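Long-range contacts in uracil-DNA glycosylase (Nitratifractor salsuginis, PDB 5X3G), which belongs to the uracil-DNA glycosylase family, with helices and loops packed around a four-stranded parallel beta sheet: residues Glu16-Trp27 with Arg56-Arg67; Phe101-Asn111 with Thr135-Leu143. All blocks are in the same frame, centred on the assembly; numbering follows the deposited sequence.

Interaction 1: Glu16-Trp27 with Arg56-Arg67; sequences ELLRLNGVDEEW and RDRLLAAFSTLR
Trp27 and Phe63 meet in a T-shaped (edge-to-face) aromatic pair where the end of helix 11-20, closed by a Schellman motif at Gly22, leads into a chain that packs on the loop 56-67. The CD1-CE1 edge of Phe63 is directed at the face of the indole six-membered ring, with centroids 4.9 Å apart and planes at 86°. Trp27 NE1 donates an unusually short bond to Leu66 O, 2.5 Å away and practically in the ring plane, consistent with a fixed rotation of the indole. Beyond Phe63 lie Leu31 and Leu165, the latter on strand 164-168.

Arg67 bends at chi2 and chi3 to lay one guanidinium face over Asp24; the salt bridge from NH2 to Asp24 OD1 is 2.6 Å, and Glu26 contributes a long second one. The Asp24 carboxylate is steadied by its Asx turn to Glu26 N.

Arg56 does the opposite: extended from CG to NE, it passes Leu17 CD1 and receives Leu20 CD2 over its guanidinium face, 3.3 Å from NH1. Glu16 OE2 forms a salt bridge at the guanidinium edge, 3.5 Å from Arg56 NH2.

Between the two arginines, the buried Asn21 amide bridges the two segments. Its ND2 donates to Arg56 O (3.1 Å) and to Leu17 O, while OD1 accepts Leu60 N at 2.8 Å, nearly straight at 171° but with the donor 57° out of the carbonyl plane.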
loop_
_atom_site.group_PDB
_atom_site.type_symbol
_atom_site.label_atom_id
_atom_site.label_comp_id
_atom_site.label_asym_id
_atom_site.label_seq_id
_atom_site.Cartn_x
_atom_site.Cartn_y
_atom_site.Cartn_z
ATOM N N GLU A 16 3.710 21.593 -6.728
ATOM C CA GLU A 16 2.620 21.935 -5.819
ATOM C C GLU A 16 1.914 20.685 -5.306
ATOM O O GLU A 16 1.629 20.577 -4.111
ATOM C CB GLU A 16 1.617 22.859 -6.505
ATOM C CG GLU A 16 0.463 23.256 -5.597
ATOM C CD GLU A 16 -0.656 23.970 -6.326
ATOM O OE1 GLU A 16 -1.451 24.657 -5.652
ATOM O OE2 GLU A 16 -0.742 23.845 -7.565
ATOM N N LEU A 17 1.620 19.736 -6.197
ATOM C CA LEU A 17 0.942 18.510 -5.785
ATOM C C LEU A 17 1.767 17.743 -4.762
ATOM O O LEU A 17 1.221 17.195 -3.797
ATOM C CB LEU A 17 0.658 17.634 -7.004
ATOM C CG LEU A 17 0.043 16.260 -6.727
ATOM C CD1 LEU A 17 -1.366 16.387 -6.167
ATOM C CD2 LEU A 17 0.059 15.408 -7.980
ATOM N N LEU A 18 3.085 17.695 -4.956
ATOM C CA LEU A 18 3.951 17.037 -3.983
ATOM C C LEU A 18 3.899 17.745 -2.636
ATOM O O LEU A 18 3.812 17.096 -1.587
ATOM C CB LEU A 18 5.386 16.980 -4.505
ATOM C CG LEU A 18 5.823 15.682 -5.191
ATOM C CD1 LEU A 18 5.216 15.559 -6.582
ATOM C CD2 LEU A 18 7.340 15.615 -5.245
ATOM N N ARG A 19 3.946 19.080 -2.643
ATOM C CA ARG A 19 3.898 19.810 -1.377
ATOM C C ARG A 19 2.557 19.625 -0.674
ATOM O O ARG A 19 2.505 19.493 0.554
ATOM C CB ARG A 19 4.179 21.294 -1.606
ATOM C CG ARG A 19 5.640 21.624 -1.839
ATOM C CD ARG A 19 5.856 23.123 -1.769
ATOM N NE ARG A 19 4.858 23.849 -2.555
ATOM C CZ ARG A 19 5.029 24.221 -3.819
ATOM N NH1 ARG A 19 6.161 23.939 -4.449
ATOM N NH2 ARG A 19 4.068 24.876 -4.454
ATOM N N LEU A 20 1.461 19.617 -1.437
ATOM C CA LEU A 20 0.136 19.435 -0.855
ATOM C C LEU A 20 0.005 18.068 -0.196
ATOM O O LEU A 20 -0.639 17.933 0.852
ATOM C CB LEU A 20 -0.933 19.614 -1.932
ATOM C CG LEU A 20 -2.386 19.459 -1.481
ATOM C CD1 LEU A 20 -2.750 20.517 -0.455
ATOM C CD2 LEU A 20 -3.338 19.498 -2.666
ATOM N N ASN A 21 0.606 17.044 -0.798
ATOM C CA ASN A 21 0.623 15.706 -0.225
ATOM C C ASN A 21 1.659 15.548 0.881
ATOM O O ASN A 21 1.708 14.488 1.514
ATOM C CB ASN A 21 0.879 14.670 -1.324
ATOM C CG ASN A 21 -0.332 14.447 -2.208
ATOM O OD1 ASN A 21 -1.062 13.470 -2.043
ATOM N ND2 ASN A 21 -0.557 15.356 -3.149
ATOM N N GLY A 22 2.478 16.567 1.133
ATOM C CA GLY A 22 3.500 16.471 2.158
ATOM C C GLY A 22 4.691 15.622 1.773
ATOM O O GLY A 22 5.306 14.999 2.643
ATOM N N VAL A 23 5.033 15.581 0.494
ATOM C CA VAL A 23 6.156 14.789 0.011
ATOM C C VAL A 23 7.408 15.653 0.051
ATOM O O VAL A 23 7.366 16.847 -0.268
ATOM C CB VAL A 23 5.878 14.262 -1.411
ATOM C CG1 VAL A 23 6.964 13.293 -1.843
ATOM C CG2 VAL A 23 4.499 13.614 -1.489
ATOM N N ASP A 24 8.527 15.058 0.454
ATOM C CA ASP A 24 9.782 15.794 0.526
ATOM C C ASP A 24 10.342 16.039 -0.873
ATOM O O ASP A 24 10.088 15.273 -1.806
ATOM C CB ASP A 24 10.795 15.025 1.372
ATOM C CG ASP A 24 12.063 15.810 1.619
ATOM O OD1 ASP A 24 12.112 16.577 2.603
ATOM O OD2 ASP A 24 13.011 15.667 0.823
ATOM N N GLU A 25 11.120 17.122 -1.016
ATOM C CA GLU A 25 11.649 17.462 -2.334
ATOM C C GLU A 25 12.658 16.432 -2.829
ATOM O O GLU A 25 12.905 16.344 -4.038
ATOM C CB GLU A 25 12.294 18.849 -2.335
ATOM C CG GLU A 25 13.094 19.211 -1.101
ATOM C CD GLU A 25 13.479 20.681 -1.086
ATOM O OE1 GLU A 25 14.316 21.072 -0.244
ATOM O OE2 GLU A 25 12.949 21.441 -1.925
ATOM N N GLU A 26 13.252 15.646 -1.920
ATOM C CA GLU A 26 14.123 14.552 -2.342
ATOM C C GLU A 26 13.434 13.600 -3.307
ATOM O O GLU A 26 14.117 12.892 -4.055
ATOM C CB GLU A 26 14.616 13.738 -1.145
ATOM C CG GLU A 26 15.624 14.412 -0.246
ATOM C CD GLU A 26 16.164 13.453 0.795
ATOM O OE1 GLU A 26 15.829 12.251 0.723
ATOM O OE2 GLU A 26 16.920 13.897 1.684
ATOM N N TRP A 27 12.104 13.551 -3.293
ATOM C CA TRP A 27 11.365 12.666 -4.178
ATOM C C TRP A 27 11.268 13.184 -5.605
ATOM O O TRP A 27 10.865 12.422 -6.491
ATOM C CB TRP A 27 9.963 12.427 -3.620
ATOM C CG TRP A 27 9.924 11.317 -2.635
ATOM C CD1 TRP A 27 9.784 11.416 -1.282
ATOM C CD2 TRP A 27 10.058 9.924 -2.925
ATOM N NE1 TRP A 27 9.810 10.166 -0.713
ATOM C CE2 TRP A 27 9.978 9.232 -1.702
ATOM C CE3 TRP A 27 10.234 9.194 -4.104
ATOM C CZ2 TRP A 27 10.065 7.846 -1.623
ATOM C CZ3 TRP A 27 10.322 7.821 -4.025
ATOM C CH2 TRP A 27 10.238 7.160 -2.793
ATOM N N ARG A 56 -7.117 14.895 -3.863
ATOM C CA ARG A 56 -5.859 15.306 -4.477
ATOM C C ARG A 56 -4.730 15.397 -3.456
ATOM O O ARG A 56 -3.583 15.046 -3.759
ATOM C CB ARG A 56 -6.053 16.646 -5.191
ATOM C CG ARG A 56 -4.778 17.286 -5.697
ATOM C CD ARG A 56 -5.058 18.283 -6.808
ATOM N NE ARG A 56 -3.924 19.173 -7.028
ATOM C CZ ARG A 56 -3.723 20.303 -6.359
ATOM N NH1 ARG A 56 -4.588 20.686 -5.430
ATOM N NH2 ARG A 56 -2.661 21.052 -6.622
ATOM N N ASP A 57 -5.031 15.850 -2.238
ATOM C CA ASP A 57 -3.998 15.986 -1.215
ATOM C C ASP A 57 -3.560 14.651 -0.621
ATOM O O ASP A 57 -2.751 14.650 0.314
ATOM C CB ASP A 57 -4.484 16.914 -0.099
ATOM C CG ASP A 57 -5.660 16.343 0.667
ATOM O OD1 ASP A 57 -6.301 15.398 0.160
ATOM O OD2 ASP A 57 -5.942 16.838 1.777
ATOM N N ARG A 58 -4.071 13.528 -1.129
ATOM C CA ARG A 58 -3.702 12.204 -0.644
ATOM C C ARG A 58 -3.187 11.281 -1.737
ATOM O O ARG A 58 -2.805 10.145 -1.431
ATOM C CB ARG A 58 -4.898 11.532 0.042
ATOM C CG ARG A 58 -4.885 11.598 1.551
ATOM C CD ARG A 58 -6.232 12.057 2.058
ATOM N NE ARG A 58 -6.352 11.914 3.503
ATOM C CZ ARG A 58 -7.196 12.615 4.251
ATOM N NH1 ARG A 58 -7.982 13.524 3.690
ATOM N NH2 ARG A 58 -7.247 12.412 5.560
ATOM N N LEU A 59 -3.170 11.730 -2.997
ATOM C CA LEU A 59 -2.788 10.859 -4.105
ATOM C C LEU A 59 -1.420 10.226 -3.879
ATOM O O LEU A 59 -1.181 9.081 -4.287
ATOM C CB LEU A 59 -2.797 11.651 -5.413
ATOM C CG LEU A 59 -4.168 12.052 -5.957
ATOM C CD1 LEU A 59 -4.029 13.007 -7.135
ATOM C CD2 LEU A 59 -4.967 10.818 -6.356
ATOM N N LEU A 60 -0.516 10.949 -3.217
ATOM C CA LEU A 60 0.864 10.524 -3.020
ATOM C C LEU A 60 1.189 10.290 -1.547
ATOM O O LEU A 60 2.344 10.422 -1.136
ATOM C CB LEU A 60 1.819 11.559 -3.606
ATOM C CG LEU A 60 1.610 11.936 -5.070
ATOM C CD1 LEU A 60 2.345 13.225 -5.383
ATOM C CD2 LEU A 60 2.085 10.816 -5.980
ATOM N N ALA A 61 0.178 9.940 -0.746
ATOM C CA ALA A 61 0.390 9.771 0.689
ATOM C C ALA A 61 1.423 8.691 0.994
ATOM O O ALA A 61 2.069 8.731 2.050
ATOM C CB ALA A 61 -0.931 9.442 1.382
ATOM N N ALA A 62 1.594 7.725 0.088
ATOM C CA ALA A 62 2.597 6.687 0.285
ATOM C C ALA A 62 4.020 7.236 0.266
ATOM O O ALA A 62 4.936 6.576 0.771
ATOM C CB ALA A 62 2.441 5.603 -0.779
ATOM N N PHE A 63 4.226 8.426 -0.297
ATOM C CA PHE A 63 5.537 9.059 -0.367
ATOM C C PHE A 63 5.731 10.144 0.685
ATOM O O PHE A 63 6.770 10.813 0.682
ATOM C CB PHE A 63 5.760 9.666 -1.761
ATOM C CG PHE A 63 5.596 8.686 -2.897
ATOM C CD1 PHE A 63 6.702 8.073 -3.467
ATOM C CD2 PHE A 63 4.341 8.395 -3.409
ATOM C CE1 PHE A 63 6.558 7.179 -4.519
ATOM C CE2 PHE A 63 4.190 7.501 -4.458
ATOM C CZ PHE A 63 5.299 6.895 -5.012
ATOM N N SER A 64 4.763 10.336 1.583
ATOM C CA SER A 64 4.758 11.497 2.465
ATOM C C SER A 64 5.628 11.327 3.705
ATOM O O SER A 64 5.767 12.284 4.475
ATOM C CB SER A 64 3.324 11.823 2.890
ATOM O OG SER A 64 2.745 10.748 3.607
ATOM N N THR A 65 6.207 10.150 3.924
ATOM C CA THR A 65 7.074 9.946 5.078
ATOM C C THR A 65 8.406 9.353 4.642
ATOM O O THR A 65 9.471 9.898 4.958
ATOM C CB THR A 65 6.403 9.040 6.109
ATOM O OG1 THR A 65 5.111 9.561 6.436
ATOM C CG2 THR A 65 7.246 8.964 7.373
ATOM N N LEU A 66 8.353 8.236 3.920
ATOM C CA LEU A 66 9.564 7.620 3.399
ATOM C C LEU A 66 10.292 8.567 2.455
ATOM O O LEU A 66 9.673 9.290 1.669
ATOM C CB LEU A 66 9.225 6.322 2.663
ATOM C CG LEU A 66 8.795 5.093 3.466
ATOM C CD1 LEU A 66 8.306 4.008 2.523
ATOM C CD2 LEU A 66 9.943 4.584 4.318
ATOM N N ARG A 67 11.601 8.565 2.546
ATOM C CA ARG A 67 12.507 9.143 1.572
ATOM C C ARG A 67 13.037 8.038 0.665
ATOM O O ARG A 67 13.058 6.870 1.065
ATOM C CB ARG A 67 13.665 9.861 2.272
ATOM C CG ARG A 67 13.184 10.801 3.366
ATOM C CD ARG A 67 12.428 11.984 2.779
ATOM N NE ARG A 67 12.946 13.270 3.238
ATOM C CZ ARG A 67 12.440 13.943 4.267
ATOM N NH1 ARG A 67 11.404 13.450 4.933
ATOM N NH2 ARG A 67 12.958 15.109 4.625
HETATM O O HOH W 1 -0.335 12.833 1.630
HETATM O O HOH W 2 8.429 12.535 1.826
#

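Interaction 2: Phe101-Asn111 with Thr135-Leu143; sequences FSPRGLSREVN and TSQEAIAAL
Gln137 and Leu106 form the polar centre of this contact. Leu106 N donates to Gln137 OE1 over 2.6 Å at an N-H...O angle of 173°, whereas the return bond from Gln137 NE2 to Leu106 O is weak at 3.4 Å. One side-chain amide thus addresses both backbone polar groups of a single residue. A bend at chi2 (-85°) turns the Gln137 chain back across Leu106. Water 3 donates to Leu106 O at 2.8 Å, a closer partner than the weak bonds that carbonyl has from Gln137 NE2 and Ser102 OG.

Beside this grip Ile140 supplies the apolar surface with two separate branches. Its CD1 meets Leu106 CG at 3.7 Å, while CG2 lies against the Gly105 backbone and, 4.0 Å from Phe101 CE1, touches the edge of that ring. Ala141 CB rests 3.7 Å from Pro103 O, at the turn.

Further out, the turn itself is held by Ser102 and Gly105, whose backbones exchange N-H...O bonds in both directions, and by Ser102 OG, which accepts Arg104 N in an ST turn. Gly105 carries the positive phi that starts the return strand. On the other side, Ser136 takes the N-cap position of helix 137-141, its OG accepting a weak bond from Ala139 N, and Asp134 OD1 is hydrogen-bonded to the same hydroxyl. The whole is a two-residue beta hairpin with a type I turn, its return strand 105-106 docked on the short helix 137-141.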
loop_
_atom_site.group_PDB
_atom_site.type_symbol
_atom_site.label_atom_id
_atom_site.label_comp_id
_atom_site.label_asym_id
_atom_site.label_seq_id
_atom_site.Cartn_x
_atom_site.Cartn_y
_atom_site.Cartn_z
ATOM N N PHE A 101 -8.650 -3.715 17.407
ATOM C CA PHE A 101 -9.231 -4.718 18.283
ATOM C C PHE A 101 -10.517 -4.208 18.920
ATOM O O PHE A 101 -10.831 -3.013 18.907
ATOM C CB PHE A 101 -8.231 -5.130 19.370
ATOM C CG PHE A 101 -6.973 -5.750 18.831
ATOM C CD1 PHE A 101 -6.959 -7.071 18.413
ATOM C CD2 PHE A 101 -5.806 -5.012 18.736
ATOM C CE1 PHE A 101 -5.802 -7.644 17.912
ATOM C CE2 PHE A 101 -4.647 -5.580 18.235
ATOM C CZ PHE A 101 -4.645 -6.899 17.824
ATOM N N SER A 102 -11.263 -5.151 19.480
ATOM C CA SER A 102 -12.470 -4.890 20.249
ATOM C C SER A 102 -12.439 -5.797 21.472
ATOM O O SER A 102 -11.589 -6.695 21.544
ATOM C CB SER A 102 -13.718 -5.141 19.399
ATOM O OG SER A 102 -14.027 -6.523 19.345
ATOM N N PRO A 103 -13.319 -5.597 22.459
ATOM C CA PRO A 103 -13.401 -6.574 23.557
ATOM C C PRO A 103 -13.694 -7.979 23.070
ATOM O O PRO A 103 -13.419 -8.953 23.782
ATOM C CB PRO A 103 -14.547 -6.029 24.418
ATOM C CG PRO A 103 -14.513 -4.564 24.178
ATOM C CD PRO A 103 -14.148 -4.407 22.725
ATOM N N ARG A 104 -14.219 -8.103 21.852
ATOM C CA ARG A 104 -14.722 -9.377 21.359
ATOM C C ARG A 104 -13.685 -10.090 20.500
ATOM O O ARG A 104 -13.842 -11.275 20.181
ATOM C CB ARG A 104 -16.004 -9.114 20.579
ATOM C CG ARG A 104 -17.072 -8.444 21.427
ATOM C CD ARG A 104 -17.725 -7.276 20.702
ATOM N NE ARG A 104 -18.423 -7.664 19.483
ATOM C CZ ARG A 104 -18.197 -7.125 18.290
ATOM N NH1 ARG A 104 -18.889 -7.534 17.236
ATOM N NH2 ARG A 104 -17.282 -6.175 18.149
ATOM N N GLY A 105 -12.619 -9.389 20.126
ATOM C CA GLY A 105 -11.598 -9.927 19.249
ATOM C C GLY A 105 -11.064 -8.846 18.336
ATOM O O GLY A 105 -10.549 -7.830 18.810
ATOM N N LEU A 106 -11.191 -9.042 17.027
ATOM C CA LEU A 106 -10.907 -7.977 16.077
ATOM C C LEU A 106 -12.124 -7.071 15.934
ATOM O O LEU A 106 -13.268 -7.499 16.117
ATOM C CB LEU A 106 -10.523 -8.556 14.715
ATOM C CG LEU A 106 -9.294 -9.467 14.679
ATOM C CD1 LEU A 106 -9.258 -10.254 13.380
ATOM C CD2 LEU A 106 -8.014 -8.666 14.860
ATOM N N SER A 107 -11.868 -5.805 15.606
ATOM C CA SER A 107 -12.948 -4.844 15.455
ATOM C C SER A 107 -13.828 -5.210 14.261
ATOM O O SER A 107 -13.483 -6.054 13.428
ATOM C CB SER A 107 -12.393 -3.432 15.288
ATOM O OG SER A 107 -11.783 -3.273 14.018
ATOM N N ARG A 108 -14.989 -4.554 14.186
ATOM C CA ARG A 108 -15.917 -4.825 13.095
ATOM C C ARG A 108 -15.326 -4.413 11.753
ATOM O O ARG A 108 -15.480 -5.124 10.753
ATOM C CB ARG A 108 -17.242 -4.104 13.344
ATOM N N GLU A 109 -14.633 -3.272 11.712
ATOM C CA GLU A 109 -14.083 -2.798 10.447
ATOM C C GLU A 109 -12.922 -3.665 9.974
ATOM O O GLU A 109 -12.726 -3.822 8.765
ATOM C CB GLU A 109 -13.648 -1.339 10.575
ATOM C CG GLU A 109 -14.807 -0.351 10.541
ATOM C CD GLU A 109 -15.694 -0.522 9.321
ATOM O OE1 GLU A 109 -16.931 -0.412 9.467
ATOM O OE2 GLU A 109 -15.161 -0.761 8.216
ATOM N N VAL A 110 -12.144 -4.231 10.899
ATOM C CA VAL A 110 -11.107 -5.181 10.503
ATOM C C VAL A 110 -11.744 -6.434 9.920
ATOM O O VAL A 110 -11.327 -6.937 8.869
ATOM C CB VAL A 110 -10.195 -5.520 11.697
ATOM C CG1 VAL A 110 -9.289 -6.695 11.358
ATOM C CG2 VAL A 110 -9.365 -4.318 12.093
ATOM N N ASN A 111 -12.775 -6.952 10.593
ATOM C CA ASN A 111 -13.424 -8.174 10.132
ATOM C C ASN A 111 -14.066 -7.977 8.766
ATOM O O ASN A 111 -14.067 -8.894 7.937
ATOM C CB ASN A 111 -14.470 -8.637 11.147
ATOM C CG ASN A 111 -13.871 -9.462 12.272
ATOM O OD1 ASN A 111 -14.456 -9.582 13.349
ATOM N ND2 ASN A 111 -12.698 -10.037 12.026
ATOM N N THR A 135 -7.019 -19.114 15.186
ATOM C CA THR A 135 -7.037 -17.666 15.023
ATOM C C THR A 135 -8.443 -17.109 15.221
ATOM O O THR A 135 -8.832 -16.132 14.580
ATOM C CB THR A 135 -6.486 -17.269 13.654
ATOM O OG1 THR A 135 -7.302 -17.832 12.619
ATOM C CG2 THR A 135 -5.056 -17.770 13.489
ATOM N N SER A 136 -9.212 -17.733 16.110
ATOM C CA SER A 136 -10.594 -17.353 16.347
ATOM C C SER A 136 -10.670 -16.030 17.105
ATOM O O SER A 136 -9.702 -15.567 17.713
ATOM C CB SER A 136 -11.317 -18.446 17.133
ATOM O OG SER A 136 -10.630 -18.734 18.340
ATOM N N GLN A 137 -11.861 -15.423 17.067
ATOM C CA GLN A 137 -12.104 -14.204 17.831
ATOM C C GLN A 137 -11.927 -14.429 19.327
ATOM O O GLN A 137 -11.579 -13.493 20.057
ATOM C CB GLN A 137 -13.510 -13.677 17.545
ATOM C CG GLN A 137 -13.704 -13.086 16.159
ATOM C CD GLN A 137 -13.293 -11.630 16.087
ATOM O OE1 GLN A 137 -12.108 -11.309 16.018
ATOM N NE2 GLN A 137 -14.276 -10.737 16.110
ATOM N N GLU A 138 -12.177 -15.651 19.806
ATOM C CA GLU A 138 -12.008 -15.942 21.227
ATOM C C GLU A 138 -10.532 -15.961 21.607
ATOM O O GLU A 138 -10.122 -15.337 22.595
ATOM C CB GLU A 138 -12.670 -17.276 21.571
ATOM N N ALA A 139 -9.719 -16.682 20.830
ATOM C CA ALA A 139 -8.280 -16.677 21.057
ATOM C C ALA A 139 -7.717 -15.266 20.971
ATOM O O ALA A 139 -6.867 -14.880 21.779
ATOM C CB ALA A 139 -7.587 -17.596 20.051
ATOM N N ILE A 140 -8.192 -14.474 20.007
ATOM C CA ILE A 140 -7.688 -13.113 19.847
ATOM C C ILE A 140 -8.089 -12.249 21.035
ATOM O O ILE A 140 -7.284 -11.460 21.544
ATOM C CB ILE A 140 -8.175 -12.518 18.512
ATOM C CG1 ILE A 140 -7.475 -13.212 17.340
ATOM C CG2 ILE A 140 -7.944 -11.012 18.465
ATOM C CD1 ILE A 140 -7.882 -12.683 15.980
ATOM N N ALA A 141 -9.331 -12.388 21.503
ATOM C CA ALA A 141 -9.765 -11.628 22.671
ATOM C C ALA A 141 -8.947 -11.999 23.900
ATOM O O ALA A 141 -8.628 -11.136 24.728
ATOM C CB ALA A 141 -11.255 -11.858 22.925
ATOM N N ALA A 142 -8.581 -13.275 24.028
ATOM C CA ALA A 142 -7.762 -13.706 25.154
ATOM C C ALA A 142 -6.340 -13.158 25.108
ATOM O O ALA A 142 -5.624 -13.272 26.108
ATOM C CB ALA A 142 -7.723 -15.233 25.216
ATOM N N LEU A 143 -5.914 -12.568 23.991
ATOM C CA LEU A 143 -4.545 -12.076 23.883
ATOM C C LEU A 143 -4.298 -10.854 24.757
ATOM O O LEU A 143 -5.126 -9.941 24.832
ATOM C CB LEU A 143 -4.200 -11.740 22.432
ATOM C CG LEU A 143 -3.300 -12.729 21.691
ATOM C CD1 LEU A 143 -1.955 -12.791 22.393
ATOM C CD2 LEU A 143 -3.906 -14.101 21.624
HETATM O O HOH W 3 -15.994 -7.948 16.333
#

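Overall arrangement
Interactions 1 and 2 lie on opposite sides of the chain's centre, their own centres 34 Å apart and their nearest atoms about 16 Å apart, so neither touches the other. Along the sequence they are in series: 16-27 with 56-67 closes before 101-111 with 135-143 begins. Strand 73-77, an inner strand of the parallel sheet, falls between them. Interaction 1, centred 14 Å from the middle of the chain, ties the N-terminal helical region to the sheet through its packing on strand 164-168. Interaction 2, at 23 Å, is more peripheral and joins a separate two-stranded hairpin to a helix, with helix 114-126 alongside.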